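PDB 5WH8: putative carbohydrate-active enzyme from Uncultured organism, which probably hydrolyses O-glycosidic bonds in cellulose or related polysaccharides through this family 5 glycoside hydrolase domain, the TIM-barrel part of a longer multi-modular protein. Local coordinates for residues A88-M93 and I126-Y131; W108-D113 and N119-D124; Y144-E149 and P169-N174; V155-V160 and D197-D202. All coordinates share one frame; numbering follows the deposited sequence.

How the contacts relate
Followed from the N terminus, the chain shows how neighbouring beta-alpha units of a TIM barrel are tied together. Contact 1 closes the longer loop, from helix 83-100 to helix 122-135, and contact 2 is nested inside it, joining the end of strand 103-109 to the start of helix 122-135. Contact 3 follows in series and binds strand 142-145 to the far end of helix 157-172. Contact 4 starts within the loop of contact 3, at the first turn of that helix, and crosses it to reach the loop before strand 204-211. Trp108, Phe128 and Trp129 join contacts 1 and 2, while Asp130 and Lys173 form a salt bridge between contacts 1 and 3.

Contact 1 (A88-M93 and I126-Y131); sequences AYIDNM and IPFWDY
Asp91 and Tyr131 reach toward each other from facing helices and supply the one polar link between 88-93 and 126-131. Tyr131 OH donates to Asp91 OD2 over 2.6 Å, and the carboxylate oxygen receives it on its syn lone pair. The acidic group lies at the edge of the phenol, its plane only 29° from that of the ring, and Asp91 OD1 comes to 3.8 Å from Tyr131 CE2. Asp91 OD1 is hydrogen-bonded to His136 NE2, so both oxygens are engaged, which should fix the rotation of the group. Tyr131 swings its ring away from its own backbone N (chi1 175°) and across the gap, needed because the nearest alpha carbons here, Asp91 CA and Tyr131 CA, are 10.5 Å apart.

The apolar part is a single meeting. Ile90 uses the end of its longer branch, and Ile90 CD1 touches Phe128 CE1 at 3.8 Å, close to the ring plane, so the methyl abuts an edge. The same phenyl ring also lays Phe128 CE2 over the centre of the neighbouring Trp129 indole.

The two are consecutive outer helices of the TIM barrel, and here the aromatic side chains of 126-131 span most of the gap. Strand 62-68 lies on the barrel side, where Ile67 meets both Ile90 and Phe128; Phe128 also packs on Trp108 of strand 103-109, and Trp129 packs on Val167 and Ile171 of helix 157-172.

Contact 2 (W108-D113 and N119-D124); sequences WHVLND and NYTLDD
Trp108 and Thr121 meet through a hydrogen bond of nearly ideal shape. The indole N-H at Trp108 NE1 points at Thr121 OG1, 3.0 Å away, with a donor angle of 174°, and the hydroxyl oxygen lies only 1° out of the ring plane. The indole is thus addressed along its edge. Thr121 OG1 is also hydrogen-bonded to the carbonyl oxygen of Pro118, so the hydroxyl is held by two partners. A chi1 of 73° gives the indole the hydroxyl of Thr121 while CG2 is left for Val110. Although Thr121 occupies the N-cap position of helix 122-135, its side chain makes no capping bond there.

Strand 103-109 is the third strand of the TIM barrel, and 108-113 holds its last two residues and the loop that follows, at the end where barrels of this kind carry their active sites. The connection runs through a loop and a 3-10 turn into helix 122-135, the helix of the beta-alpha-beta unit completed by strand 142-145, and the contact links the strand's end to the helix's beginning.

Asp124 meets the same rim of the indole farther along, at the six-membered ring, where Asp124 CB lies 4.0 Å from Trp108 CH2 and the two side chains cross at about a right angle. Its carboxylate leads away to a salt bridge with Lys83. Val110 CG1 meets Thr121 CG2 at 4.1 Å, a methyl-to-methyl touch beside the hydrogen bond.

Contact 3 (Y144-E149 and P169-N174); sequences YEICNE and PVIRKN
Ile171 presents two separate branches to the strand segment, one to Tyr144 and one to Ile146. Its CG2 methyl stands anti to the backbone N, and its longer branch runs out extended (chi2 175°), which places the two carbon ends over different neighbours. The methyl comes to one side of the phenol: Ile171 CG2 lies 3.7 Å from Tyr144 CD2, and 3.9 Å separates Ile171 CG2 from Tyr144 CE2, so a single carbon rests against one ring bond at an oblique angle. Tyr144 and Ile171 run past each other in opposite senses. Beyond this touch the phenol continues to its hydroxyl, which is hydrogen-bonded to Asp175 OD2, tying down the polar end of a buried ring.

The second branch ends against Ile146, whose axis is tilted to that of Ile171. Ile171 CD1 meets Ile146 CG2 at 3.7 Å, this time methyl against methyl, and no hydrogen bond crosses the contact. Glu145, between the two strand residues, has its side chain directed away from the helix and joined to Arg64 and Thr236. Just past the strand, Asn148 and Glu149 are consistent with the Asn-Glu pair found after the fourth strand in family 5 enzymes.

This is the inner surface of helix 157-172, set against strand 142-145 within the beta-alpha-beta unit that ends in strand 180-182. Ile146 also lies on Ala164 and Val167 of the same helix, while helix 122-135 covers the flank: its Trp129 packs on both Ile171 and Tyr144, and Ser133 touches Ile171.

Contact 4 (V155-V160 and D197-D202); sequences VKWADV and DPLSYD. With EDO (1,2-ethanediol), chain H.
The first turn of helix 157-172, which follows the fourth strand of the TIM barrel, is tied by Trp157 to Asp197 in the loop leading to strand 204-211. The indole N-H of Trp157 NE1 donates to the backbone oxygen Asp197 O over 2.9 Å, with a donor angle of 165°. That oxygen is close to the ring plane, yet the donor stands well above the plane of the carbonyl, 46° out of it, so no lone pair is used squarely. A chi1 of 171° sets the indole opposite the amide nitrogen of Trp157 and carries it off the helix toward the loop. Leu199 then adds an apolar touch at the indole edge, with Leu199 CG 4.3 Å from Trp157 CZ2.

Lys156 is the N-cap of this helix, and its backbone is held by the third residue of the turn: Lys156 N donates over 3.0 Å to Asp159 OD2, which receives it on its anti lone pair. The carboxylate thus binds the N-H of the N-cap residue, and near the N terminus of a helix its charge may also be favoured electrostatically.

A 1,2-ethanediol, probably from the crystallisation liquor, straddles that carboxylate, with its O2 donating to Asp159 OD1 at 2.7 Å and its O1 to Asp159 OD2 at 2.8 Å. On the loop side, Leu199 N is hydrogen-bonded to Tyr206 OH, and Tyr206 and Cys182 also pack on the buried Trp157.

Contact 1 (A88-M93 and I126-Y131)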
# COMPACT_ATOMS: atom_id res chain seq x y z
N ALA A 88 15.71 -0.74 10.59
CA ALA A 88 15.30 -0.54 11.97
C ALA A 88 14.21 0.53 12.08
O ALA A 88 13.26 0.40 12.87
CB ALA A 88 16.52 -0.17 12.82
N TYR A 89 14.33 1.56 11.26
CA TYR A 89 13.32 2.61 11.18
C TYR A 89 11.97 2.07 10.70
O TYR A 89 10.91 2.43 11.24
CB TYR A 89 13.83 3.70 10.23
CG TYR A 89 12.84 4.78 9.88
CD1 TYR A 89 12.65 5.87 10.71
CD2 TYR A 89 12.10 4.72 8.70
CE1 TYR A 89 11.76 6.86 10.40
CE2 TYR A 89 11.19 5.71 8.39
CZ TYR A 89 11.04 6.78 9.24
OH TYR A 89 10.15 7.78 8.92
N ILE A 90 12.02 1.24 9.67
CA ILE A 90 10.82 0.60 9.14
C ILE A 90 10.18 -0.26 10.21
O ILE A 90 8.95 -0.22 10.41
CB ILE A 90 11.18 -0.25 7.88
CG1 ILE A 90 11.61 0.68 6.73
CG2 ILE A 90 10.01 -1.12 7.44
CD1 ILE A 90 12.37 -0.01 5.58
N ASP A 91 11.00 -1.04 10.92
CA ASP A 91 10.50 -1.90 11.99
C ASP A 91 9.76 -1.08 13.06
O ASP A 91 8.73 -1.52 13.58
CB ASP A 91 11.62 -2.65 12.70
CG ASP A 91 12.27 -3.75 11.85
OD1 ASP A 91 11.69 -4.23 10.85
OD2 ASP A 91 13.38 -4.17 12.25
N ASN A 92 10.31 0.09 13.40
CA ASN A 92 9.67 0.97 14.37
C ASN A 92 8.27 1.39 13.90
O ASN A 92 7.31 1.39 14.68
CB ASN A 92 10.50 2.23 14.63
CG ASN A 92 11.80 1.96 15.40
OD1 ASN A 92 12.01 0.88 15.96
ND2 ASN A 92 12.67 2.96 15.44
N MET A 93 8.15 1.74 12.62
CA MET A 93 6.85 2.14 12.07
C MET A 93 5.87 0.96 12.06
O MET A 93 4.68 1.13 12.36
CB MET A 93 7.00 2.68 10.64
CG MET A 93 7.84 3.92 10.52
SD MET A 93 7.32 5.27 11.59
CE MET A 93 5.60 5.43 11.17
N ILE A 126 16.67 -8.71 -2.31
CA ILE A 126 16.73 -10.04 -1.71
C ILE A 126 17.09 -9.98 -0.20
O ILE A 126 16.36 -10.53 0.61
CB ILE A 126 17.72 -10.95 -2.50
CG1 ILE A 126 17.15 -11.29 -3.89
CG2 ILE A 126 18.03 -12.22 -1.75
CD1 ILE A 126 15.92 -12.09 -3.89
N PRO A 127 18.20 -9.31 0.17
CA PRO A 127 18.46 -9.23 1.63
C PRO A 127 17.42 -8.42 2.41
O PRO A 127 17.14 -8.77 3.56
CB PRO A 127 19.84 -8.56 1.72
CG PRO A 127 20.21 -8.16 0.34
CD PRO A 127 19.35 -8.88 -0.63
N PHE A 128 16.84 -7.40 1.78
CA PHE A 128 15.75 -6.64 2.41
C PHE A 128 14.58 -7.56 2.74
O PHE A 128 14.09 -7.56 3.87
CB PHE A 128 15.29 -5.52 1.50
CG PHE A 128 14.10 -4.74 2.04
CD1 PHE A 128 14.28 -3.72 2.95
CD2 PHE A 128 12.81 -5.04 1.61
CE1 PHE A 128 13.17 -3.01 3.44
CE2 PHE A 128 11.70 -4.33 2.10
CZ PHE A 128 11.89 -3.31 2.99
N TRP A 129 14.12 -8.31 1.75
CA TRP A 129 12.93 -9.11 1.94
C TRP A 129 13.21 -10.33 2.80
O TRP A 129 12.33 -10.77 3.54
CB TRP A 129 12.32 -9.49 0.59
CG TRP A 129 11.51 -8.33 0.02
CD1 TRP A 129 11.70 -7.67 -1.17
CD2 TRP A 129 10.38 -7.69 0.66
NE1 TRP A 129 10.75 -6.68 -1.31
CE2 TRP A 129 9.95 -6.66 -0.20
CE3 TRP A 129 9.72 -7.88 1.87
CZ2 TRP A 129 8.83 -5.84 0.12
CZ3 TRP A 129 8.64 -7.07 2.20
CH2 TRP A 129 8.21 -6.04 1.32
N ASP A 130 14.44 -10.85 2.76
CA ASP A 130 14.87 -11.93 3.68
C ASP A 130 14.75 -11.43 5.12
O ASP A 130 14.12 -12.09 5.97
CB ASP A 130 16.31 -12.34 3.36
CG ASP A 130 16.72 -13.71 3.95
OD1 ASP A 130 15.90 -14.51 4.41
OD2 ASP A 130 17.94 -13.99 3.93
N TYR A 131 15.32 -10.27 5.39
CA TYR A 131 15.24 -9.67 6.71
C TYR A 131 13.79 -9.39 7.13
O TYR A 131 13.37 -9.78 8.22
CB TYR A 131 16.05 -8.38 6.81
CG TYR A 131 15.82 -7.74 8.16
CD1 TYR A 131 16.48 -8.22 9.28
CD2 TYR A 131 14.89 -6.73 8.33
CE1 TYR A 131 16.25 -7.68 10.54
CE2 TYR A 131 14.64 -6.18 9.58
CZ TYR A 131 15.33 -6.66 10.69
OH TYR A 131 15.12 -6.14 11.94

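Contact 2 (W108-D113 and N119-D124)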
# COMPACT_ATOMS: atom_id res chain seq x y z
N TRP A 108 8.37 -1.84 -1.11
CA TRP A 108 9.66 -1.68 -1.79
C TRP A 108 9.40 -0.84 -3.04
O TRP A 108 8.94 -1.34 -4.09
CB TRP A 108 10.26 -3.05 -2.11
CG TRP A 108 11.62 -3.07 -2.75
CD1 TRP A 108 11.92 -3.40 -4.05
CD2 TRP A 108 12.88 -2.78 -2.12
NE1 TRP A 108 13.28 -3.35 -4.26
CE2 TRP A 108 13.89 -2.97 -3.09
CE3 TRP A 108 13.25 -2.38 -0.83
CZ2 TRP A 108 15.24 -2.75 -2.81
CZ3 TRP A 108 14.59 -2.18 -0.55
CH2 TRP A 108 15.57 -2.36 -1.54
N HIS A 109 9.66 0.46 -2.91
CA HIS A 109 9.03 1.46 -3.80
C HIS A 109 9.91 1.77 -4.99
O HIS A 109 10.52 2.83 -5.05
CB HIS A 109 8.71 2.73 -2.98
CG HIS A 109 7.74 3.69 -3.63
ND1 HIS A 109 6.37 3.54 -3.51
CD2 HIS A 109 7.92 4.84 -4.32
CE1 HIS A 109 5.76 4.55 -4.11
NE2 HIS A 109 6.68 5.35 -4.61
N VAL A 110 9.97 0.81 -5.93
CA VAL A 110 10.67 1.00 -7.21
C VAL A 110 9.91 2.01 -8.07
O VAL A 110 8.67 2.05 -8.05
CB VAL A 110 10.84 -0.33 -7.99
CG1 VAL A 110 11.53 -1.37 -7.14
CG2 VAL A 110 9.54 -0.86 -8.50
N LEU A 111 10.65 2.85 -8.79
CA LEU A 111 10.04 3.83 -9.67
C LEU A 111 11.02 4.35 -10.74
O LEU A 111 10.92 3.97 -11.90
CB LEU A 111 9.48 4.98 -8.84
CG LEU A 111 8.70 6.08 -9.56
CD1 LEU A 111 7.48 5.53 -10.32
CD2 LEU A 111 8.29 7.10 -8.52
N ASN A 112 11.98 5.19 -10.33
CA ASN A 112 12.84 5.91 -11.27
C ASN A 112 14.32 5.50 -11.19
O ASN A 112 14.68 4.60 -10.43
CB ASN A 112 12.75 7.44 -11.03
CG ASN A 112 11.38 8.02 -11.36
OD1 ASN A 112 10.73 7.64 -12.34
ND2 ASN A 112 10.93 8.95 -10.52
N ASP A 113 15.16 6.16 -11.99
CA ASP A 113 16.61 5.93 -11.99
C ASP A 113 17.01 4.47 -12.29
O ASP A 113 18.03 3.99 -11.80
CB ASP A 113 17.22 6.37 -10.64
CG ASP A 113 17.08 7.87 -10.39
OD1 ASP A 113 16.60 8.59 -11.29
OD2 ASP A 113 17.46 8.34 -9.29
N ASN A 119 13.99 -6.02 -11.26
CA ASN A 119 15.15 -6.91 -11.25
C ASN A 119 16.45 -6.17 -10.99
O ASN A 119 17.39 -6.75 -10.41
CB ASN A 119 15.24 -7.67 -12.57
CG ASN A 119 14.12 -8.66 -12.73
OD1 ASN A 119 14.10 -9.69 -12.06
ND2 ASN A 119 13.18 -8.35 -13.62
N TYR A 120 16.51 -4.90 -11.38
CA TYR A 120 17.74 -4.14 -11.24
C TYR A 120 17.95 -3.65 -9.81
O TYR A 120 18.94 -2.95 -9.54
CB TYR A 120 17.76 -2.97 -12.22
CG TYR A 120 17.76 -3.39 -13.67
CD1 TYR A 120 18.03 -4.71 -14.06
CD2 TYR A 120 17.50 -2.47 -14.67
CE1 TYR A 120 18.03 -5.08 -15.40
CE2 TYR A 120 17.50 -2.84 -16.01
CZ TYR A 120 17.76 -4.13 -16.36
OH TYR A 120 17.75 -4.49 -17.71
N THR A 121 17.03 -4.02 -8.90
CA THR A 121 17.21 -3.74 -7.47
C THR A 121 17.46 -5.01 -6.63
O THR A 121 17.55 -4.90 -5.40
CB THR A 121 15.97 -3.03 -6.86
OG1 THR A 121 14.88 -3.96 -6.73
CG2 THR A 121 15.56 -1.85 -7.72
N LEU A 122 17.64 -6.17 -7.27
CA LEU A 122 17.68 -7.44 -6.55
C LEU A 122 18.86 -7.59 -5.58
O LEU A 122 18.72 -8.30 -4.57
CB LEU A 122 17.69 -8.62 -7.54
CG LEU A 122 16.31 -9.03 -8.05
CD1 LEU A 122 16.42 -9.96 -9.25
CD2 LEU A 122 15.51 -9.68 -6.96
N ASP A 123 20.00 -6.96 -5.88
CA ASP A 123 21.14 -7.06 -4.96
C ASP A 123 20.78 -6.55 -3.57
O ASP A 123 21.37 -7.00 -2.58
CB ASP A 123 22.35 -6.28 -5.49
CG ASP A 123 22.99 -6.93 -6.70
OD1 ASP A 123 22.84 -8.16 -6.88
OD2 ASP A 123 23.68 -6.21 -7.44
N ASP A 124 19.85 -5.59 -3.49
CA ASP A 124 19.34 -5.10 -2.20
C ASP A 124 17.97 -5.67 -1.83
O ASP A 124 17.68 -5.84 -0.64
CB ASP A 124 19.28 -3.57 -2.21
CG ASP A 124 20.64 -2.96 -2.21
OD1 ASP A 124 21.45 -3.35 -1.33
OD2 ASP A 124 20.91 -2.16 -3.11

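Contact 3 (Y144-E149 and P169-N174)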
# COMPACT_ATOMS: atom_id res chain seq x y z
N TYR A 144 3.18 -7.44 2.29
CA TYR A 144 4.46 -7.21 1.62
C TYR A 144 4.25 -6.78 0.15
O TYR A 144 3.82 -7.58 -0.69
CB TYR A 144 5.32 -8.50 1.70
CG TYR A 144 5.62 -9.01 3.12
CD1 TYR A 144 5.96 -8.13 4.16
CD2 TYR A 144 5.62 -10.38 3.39
CE1 TYR A 144 6.27 -8.62 5.42
CE2 TYR A 144 5.90 -10.86 4.64
CZ TYR A 144 6.23 -9.98 5.66
OH TYR A 144 6.55 -10.47 6.91
N GLU A 145 4.53 -5.51 -0.16
CA GLU A 145 4.39 -4.98 -1.52
C GLU A 145 5.80 -4.97 -2.15
O GLU A 145 6.60 -4.07 -1.86
CB GLU A 145 3.75 -3.59 -1.50
CG GLU A 145 3.55 -2.96 -2.88
CD GLU A 145 2.79 -1.64 -2.87
OE1 GLU A 145 2.51 -1.12 -1.77
OE2 GLU A 145 2.51 -1.12 -3.97
N ILE A 146 6.09 -5.96 -2.99
CA ILE A 146 7.47 -6.29 -3.35
C ILE A 146 8.08 -5.39 -4.46
O ILE A 146 9.31 -5.38 -4.62
CB ILE A 146 7.60 -7.82 -3.73
CG1 ILE A 146 6.61 -8.20 -4.84
CG2 ILE A 146 7.41 -8.69 -2.50
CD1 ILE A 146 6.91 -9.59 -5.50
N CYS A 147 7.25 -4.66 -5.22
CA CYS A 147 7.73 -3.69 -6.24
C CYS A 147 6.64 -2.71 -6.70
O CYS A 147 5.88 -2.99 -7.62
CB CYS A 147 8.31 -4.43 -7.48
SG CYS A 147 7.26 -5.71 -8.21
N ASN A 148 6.61 -1.55 -6.08
CA ASN A 148 5.61 -0.49 -6.33
C ASN A 148 5.07 -0.35 -7.78
O ASN A 148 3.90 -0.68 -8.06
CB ASN A 148 6.24 0.84 -5.88
CG ASN A 148 5.42 2.07 -6.26
OD1 ASN A 148 4.23 2.14 -5.97
ND2 ASN A 148 6.07 3.04 -6.90
N GLU A 149 5.89 0.20 -8.67
CA GLU A 149 5.50 0.51 -10.06
C GLU A 149 6.57 0.13 -11.07
O GLU A 149 7.39 0.97 -11.47
CB GLU A 149 5.17 2.01 -10.23
CG GLU A 149 3.82 2.37 -9.62
CD GLU A 149 3.47 3.84 -9.78
OE1 GLU A 149 4.26 4.61 -10.36
OE2 GLU A 149 2.37 4.25 -9.32
N PRO A 169 10.07 -16.67 -3.08
CA PRO A 169 10.60 -17.80 -2.30
C PRO A 169 11.42 -17.39 -1.08
O PRO A 169 11.47 -18.11 -0.07
CB PRO A 169 11.47 -18.55 -3.32
CG PRO A 169 10.84 -18.22 -4.65
CD PRO A 169 10.44 -16.76 -4.50
N VAL A 170 12.09 -16.25 -1.17
CA VAL A 170 12.89 -15.72 -0.06
C VAL A 170 11.97 -15.29 1.09
O VAL A 170 12.28 -15.50 2.26
CB VAL A 170 13.75 -14.54 -0.53
CG1 VAL A 170 14.42 -13.84 0.63
CG2 VAL A 170 14.80 -15.02 -1.55
N ILE A 171 10.84 -14.70 0.74
CA ILE A 171 9.85 -14.32 1.75
C ILE A 171 9.18 -15.56 2.37
O ILE A 171 9.07 -15.68 3.58
CB ILE A 171 8.78 -13.38 1.12
CG1 ILE A 171 9.41 -12.02 0.81
CG2 ILE A 171 7.55 -13.26 2.05
CD1 ILE A 171 8.45 -11.06 0.08
N ARG A 172 8.75 -16.49 1.52
CA ARG A 172 7.91 -17.60 1.96
C ARG A 172 8.70 -18.64 2.76
O ARG A 172 8.11 -19.37 3.55
CB ARG A 172 7.22 -18.24 0.75
CG ARG A 172 6.12 -17.35 0.14
CD ARG A 172 4.88 -17.36 1.02
NE ARG A 172 3.91 -16.28 0.83
CZ ARG A 172 2.89 -16.30 -0.02
NH1 ARG A 172 2.72 -17.33 -0.86
NH2 ARG A 172 2.07 -15.26 -0.08
N LYS A 173 10.02 -18.69 2.61
CA LYS A 173 10.80 -19.61 3.45
C LYS A 173 10.77 -19.16 4.92
O LYS A 173 10.92 -19.98 5.82
CB LYS A 173 12.24 -19.72 2.96
CG LYS A 173 13.15 -18.57 3.28
CD LYS A 173 14.59 -18.93 2.99
CE LYS A 173 15.48 -17.71 3.07
NZ LYS A 173 15.72 -17.28 4.46
N ASN A 174 10.57 -17.86 5.15
CA ASN A 174 10.48 -17.29 6.50
C ASN A 174 9.05 -17.08 7.02
O ASN A 174 8.78 -17.22 8.23
CB ASN A 174 11.17 -15.93 6.55
CG ASN A 174 12.66 -16.01 6.26
OD1 ASN A 174 13.35 -16.92 6.74
ND2 ASN A 174 13.16 -15.05 5.50

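Contact 4 (V155-V160 and D197-D202)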
# COMPACT_ATOMS: atom_id res chain seq x y z
N VAL A 155 9.99 -3.23 -19.88
CA VAL A 155 9.60 -3.99 -18.69
C VAL A 155 8.22 -4.61 -18.88
O VAL A 155 7.21 -3.94 -18.71
CB VAL A 155 9.62 -3.09 -17.44
CG1 VAL A 155 9.25 -3.87 -16.20
CG2 VAL A 155 11.03 -2.51 -17.27
N LYS A 156 8.22 -5.89 -19.26
CA LYS A 156 6.99 -6.63 -19.53
C LYS A 156 6.60 -7.48 -18.33
O LYS A 156 7.37 -7.65 -17.38
CB LYS A 156 7.16 -7.53 -20.76
CG LYS A 156 7.68 -6.85 -22.01
CD LYS A 156 6.72 -5.78 -22.47
CE LYS A 156 7.08 -5.25 -23.85
NZ LYS A 156 6.37 -3.97 -24.13
N TRP A 157 5.39 -8.04 -18.38
CA TRP A 157 4.96 -8.92 -17.29
C TRP A 157 5.96 -10.09 -17.10
O TRP A 157 6.29 -10.44 -15.97
CB TRP A 157 3.52 -9.44 -17.52
CG TRP A 157 3.16 -10.49 -16.53
CD1 TRP A 157 2.83 -11.78 -16.80
CD2 TRP A 157 3.15 -10.36 -15.09
NE1 TRP A 157 2.62 -12.46 -15.63
CE2 TRP A 157 2.80 -11.61 -14.56
CE3 TRP A 157 3.40 -9.30 -14.21
CZ2 TRP A 157 2.70 -11.85 -13.18
CZ3 TRP A 157 3.30 -9.53 -12.84
CH2 TRP A 157 2.97 -10.80 -12.34
N ALA A 158 6.49 -10.66 -18.18
CA ALA A 158 7.51 -11.71 -18.04
C ALA A 158 8.67 -11.30 -17.14
O ALA A 158 9.14 -12.10 -16.33
CB ALA A 158 8.04 -12.11 -19.42
N ASP A 159 9.12 -10.05 -17.25
CA ASP A 159 10.22 -9.55 -16.44
C ASP A 159 9.80 -9.35 -14.98
O ASP A 159 10.56 -9.68 -14.04
CB ASP A 159 10.74 -8.25 -17.03
CG ASP A 159 11.14 -8.41 -18.47
OD1 ASP A 159 12.10 -9.17 -18.73
OD2 ASP A 159 10.46 -7.83 -19.35
N VAL A 160 8.61 -8.81 -14.76
CA VAL A 160 8.13 -8.67 -13.39
C VAL A 160 7.90 -10.04 -12.73
O VAL A 160 8.18 -10.23 -11.55
CB VAL A 160 6.81 -7.83 -13.33
CG1 VAL A 160 6.29 -7.67 -11.90
CG2 VAL A 160 7.03 -6.46 -13.96
N ASP A 197 -0.81 -14.88 -17.45
CA ASP A 197 0.21 -15.81 -16.97
C ASP A 197 0.48 -15.54 -15.50
O ASP A 197 1.54 -15.07 -15.14
CB ASP A 197 1.49 -15.64 -17.80
CG ASP A 197 2.54 -16.71 -17.51
OD1 ASP A 197 2.22 -17.78 -16.95
OD2 ASP A 197 3.71 -16.47 -17.87
N PRO A 198 -0.50 -15.83 -14.62
CA PRO A 198 -0.34 -15.45 -13.22
C PRO A 198 0.69 -16.26 -12.46
O PRO A 198 1.08 -17.36 -12.87
CB PRO A 198 -1.74 -15.66 -12.61
CG PRO A 198 -2.47 -16.50 -13.56
CD PRO A 198 -1.85 -16.35 -14.92
N LEU A 199 1.15 -15.69 -11.34
CA LEU A 199 2.02 -16.39 -10.40
C LEU A 199 1.35 -17.63 -9.80
O LEU A 199 0.13 -17.64 -9.60
CB LEU A 199 2.45 -15.44 -9.27
CG LEU A 199 3.29 -14.25 -9.70
CD1 LEU A 199 3.25 -13.14 -8.63
CD2 LEU A 199 4.72 -14.74 -9.92
N SER A 200 2.13 -18.67 -9.52
CA SER A 200 1.54 -19.93 -8.99
C SER A 200 1.47 -20.03 -7.46
O SER A 200 1.10 -21.07 -6.92
CB SER A 200 2.32 -21.13 -9.53
OG SER A 200 2.17 -21.20 -10.93
N TYR A 201 1.81 -18.95 -6.77
CA TYR A 201 1.85 -18.95 -5.31
C TYR A 201 0.48 -18.62 -4.72
O TYR A 201 -0.30 -17.91 -5.35
CB TYR A 201 2.87 -17.93 -4.80
CG TYR A 201 4.26 -18.09 -5.37
CD1 TYR A 201 5.11 -19.08 -4.90
CD2 TYR A 201 4.72 -17.25 -6.37
CE1 TYR A 201 6.39 -19.23 -5.42
CE2 TYR A 201 5.98 -17.38 -6.89
CZ TYR A 201 6.81 -18.38 -6.43
OH TYR A 201 8.08 -18.50 -6.97
N ASP A 202 0.21 -19.10 -3.50
CA ASP A 202 -0.98 -18.73 -2.74
C ASP A 202 -0.85 -17.33 -2.11
O ASP A 202 0.26 -16.83 -1.90
CB ASP A 202 -1.24 -19.73 -1.60
CG ASP A 202 -1.49 -21.14 -2.08
OD1 ASP A 202 -2.12 -21.33 -3.14
OD2 ASP A 202 -1.06 -22.08 -1.36
C1 EDO H . 11.14 -10.25 -22.34
O1 EDO H . 10.17 -9.44 -21.65
C2 EDO H . 12.47 -9.52 -22.49
O2 EDO H . 12.95 -9.01 -21.24